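Local atomic coordinates of acylphosphatase (PDB entry 3TRG), a protein that catalyses the hydrolysis of acyl phosphates to a carboxylate and inorganic phosphate. Residues A[4-7]-A[8-11]. Residues are numbered along the deposited sequence; the frame is centred on the assembly and turned at random.
Sequences MTQK and EKNE
Thr5 and Glu8 form a capping box at the start of a short helix. Thr5 OG1 accepts from Glu8 N at 3.0 Å. In return Thr5 N gives a nearly straight bond, 169° at the hydrogen, to Glu8 OE1 at 2.9 Å, meeting that oxygen from above the carboxylate plane. The Thr5 hydroxyl lies between its own N and carbonyl carbon (chi1 68°), which turns it to the first turn of the helix. The Glu8 carboxylate reaches back to Thr5 N. Its negative charge at this N-terminal end probably suits the helix dipole. Lys9 N to Thr5 O and Asn10 N to Gln6 O follow as helical bonds. Gln6 and Lys9 run side by side, with a weak bond from Lys9 NZ to Gln6 OE1 at 3.3 Å. A water links the same ammonium to Met4 O. Lys7 reaches Glu11, four residues later, in a salt bridge, its chain bent at chi3 and chi4. Lys7 NZ lies 2.9 Å from Glu11 OE2, on the syn lone pair of that oxygen; its bond to Glu11 OE1 is weak. All this lies on the surface at the N-terminus, where the helix precedes strand 11-19, and Lys9 O accepts from Arg60 NH1 at the start of helix 60-69.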
HETATM    1  N   MSE A   4     -23.499   6.832  -8.915  1.00 22.56           N
HETATM    2  CA  MSE A   4     -22.629   6.002  -8.094  1.00 20.80           C
HETATM    3  C   MSE A   4     -23.087   5.997  -6.650  1.00 15.47           C
HETATM    4  O   MSE A   4     -23.673   6.966  -6.178  1.00 17.06           O
HETATM    5  CB  MSE A   4     -21.197   6.533  -8.136  1.00 22.61           C
HETATM    6  CG  MSE A   4     -20.456   6.282  -9.430  1.00 20.10           C
HETATM    7 SE   MSE A   4     -18.758   7.251  -9.431  1.00 21.58          SE
HETATM    8  CE  MSE A   4     -19.417   9.035  -9.841  1.00 20.50           C
ATOM      9  N   THR A   5     -22.793   4.910  -5.946  1.00 15.39           N
ATOM     10  CA  THR A   5     -22.987   4.885  -4.504  1.00 13.09           C
ATOM     11  C   THR A   5     -21.928   5.788  -3.892  1.00 13.50           C
ATOM     12  O   THR A   5     -20.968   6.175  -4.561  1.00 11.60           O
ATOM     13  CB  THR A   5     -22.846   3.467  -3.929  1.00 14.50           C
ATOM     14  OG1 THR A   5     -21.486   3.036  -4.052  1.00 14.46           O
ATOM     15  CG2 THR A   5     -23.767   2.492  -4.666  1.00 17.84           C
ATOM     16  N   GLN A   6     -22.097   6.133  -2.623  1.00 13.53           N
ATOM     17  CA  GLN A   6     -21.127   7.005  -1.977  1.00 15.97           C
ATOM     18  C   GLN A   6     -19.765   6.336  -1.907  1.00 16.22           C
ATOM     19  O   GLN A   6     -18.740   6.968  -2.169  1.00 14.72           O
ATOM     20  CB  GLN A   6     -21.604   7.415  -0.582  1.00 22.68           C
ATOM     21  CG  GLN A   6     -22.738   8.426  -0.608  1.00 27.21           C
ATOM     22  CD  GLN A   6     -22.352   9.710  -1.316  1.00 32.10           C
ATOM     23  OE1 GLN A   6     -22.726   9.937  -2.467  1.00 30.84           O
ATOM     24  NE2 GLN A   6     -21.601  10.561  -0.628  1.00 38.31           N
ATOM     25  N   LYS A   7     -19.753   5.052  -1.565  1.00 17.33           N
ATOM     26  CA  LYS A   7     -18.502   4.310  -1.510  1.00 20.24           C
ATOM     27  C   LYS A   7     -17.845   4.259  -2.886  1.00 17.61           C
ATOM     28  O   LYS A   7     -16.636   4.422  -3.008  1.00 20.18           O
ATOM     29  CB  LYS A   7     -18.721   2.898  -0.953  1.00 27.10           C
ATOM     30  CG  LYS A   7     -18.886   2.846   0.564  1.00 31.60           C
ATOM     31  CD  LYS A   7     -19.040   1.411   1.063  1.00 37.14           C
ATOM     32  CE  LYS A   7     -17.822   0.552   0.727  1.00 39.63           C
ATOM     33  NZ  LYS A   7     -16.600   0.944   1.493  1.00 38.35           N
ATOM     34  N   GLU A   8     -18.647   4.047  -3.925  1.00 21.24           N
ATOM     35  CA  GLU A   8     -18.129   3.998  -5.290  1.00 19.91           C
ATOM     36  C   GLU A   8     -17.521   5.334  -5.706  1.00 21.01           C
ATOM     37  O   GLU A   8     -16.466   5.387  -6.337  1.00 20.98           O
ATOM     38  CB  GLU A   8     -19.229   3.598  -6.272  1.00 22.05           C
ATOM     39  CG  GLU A   8     -19.605   2.132  -6.220  1.00 24.47           C
ATOM     40  CD  GLU A   8     -20.790   1.810  -7.106  1.00 26.89           C
ATOM     41  OE1 GLU A   8     -21.519   2.751  -7.494  1.00 23.61           O
ATOM     42  OE2 GLU A   8     -20.992   0.620  -7.423  1.00 33.93           O
ATOM     43  N   LYS A   9     -18.200   6.412  -5.340  1.00 12.77           N
ATOM     44  CA  LYS A   9     -17.760   7.762  -5.659  1.00 10.40           C
ATOM     45  C   LYS A   9     -16.467   8.121  -4.929  1.00  9.52           C
ATOM     46  O   LYS A   9     -15.552   8.717  -5.503  1.00 12.55           O
ATOM     47  CB  LYS A   9     -18.864   8.737  -5.240  1.00 17.17           C
ATOM     48  CG  LYS A   9     -18.677  10.159  -5.691  1.00 24.54           C
ATOM     49  CD  LYS A   9     -19.824  11.047  -5.199  1.00 25.34           C
ATOM     50  CE  LYS A   9     -21.181  10.569  -5.699  1.00 26.07           C
ATOM     51  NZ  LYS A   9     -22.290  11.504  -5.311  1.00 24.77           N
ATOM     52  N   ASN A  10     -16.408   7.755  -3.654  1.00  8.83           N
ATOM     53  CA  ASN A  10     -15.371   8.244  -2.759  1.00  7.01           C
ATOM     54  C   ASN A  10     -14.192   7.298  -2.577  1.00 10.37           C
ATOM     55  O   ASN A  10     -13.313   7.559  -1.761  1.00 11.56           O
ATOM     56  CB  ASN A  10     -15.977   8.573  -1.389  1.00 10.82           C
ATOM     57  CG  ASN A  10     -16.809   9.838  -1.409  1.00  9.97           C
ATOM     58  OD1 ASN A  10     -16.511  10.772  -2.147  1.00 12.60           O
ATOM     59  ND2 ASN A  10     -17.862   9.873  -0.594  1.00 12.09           N
ATOM     60  N   GLU A  11     -14.165   6.199  -3.322  1.00 10.31           N
ATOM     61  CA  GLU A  11     -13.062   5.256  -3.172  1.00  9.77           C
ATOM     62  C   GLU A  11     -12.465   4.849  -4.512  1.00  9.46           C
ATOM     63  O   GLU A  11     -13.142   4.863  -5.544  1.00 10.58           O
ATOM     64  CB  GLU A  11     -13.507   4.022  -2.379  1.00 12.26           C
ATOM     65  CG  GLU A  11     -14.046   4.373  -1.000  1.00 11.41           C
ATOM     66  CD  GLU A  11     -14.624   3.188  -0.250  1.00 16.72           C
ATOM     67  OE1 GLU A  11     -14.548   2.048  -0.754  1.00 20.38           O
ATOM     68  OE2 GLU A  11     -15.164   3.406   0.851  1.00 17.70           O
TER
HETATM   69  O   HOH W   1     -24.244   9.923  -6.431  0.87 41.16           O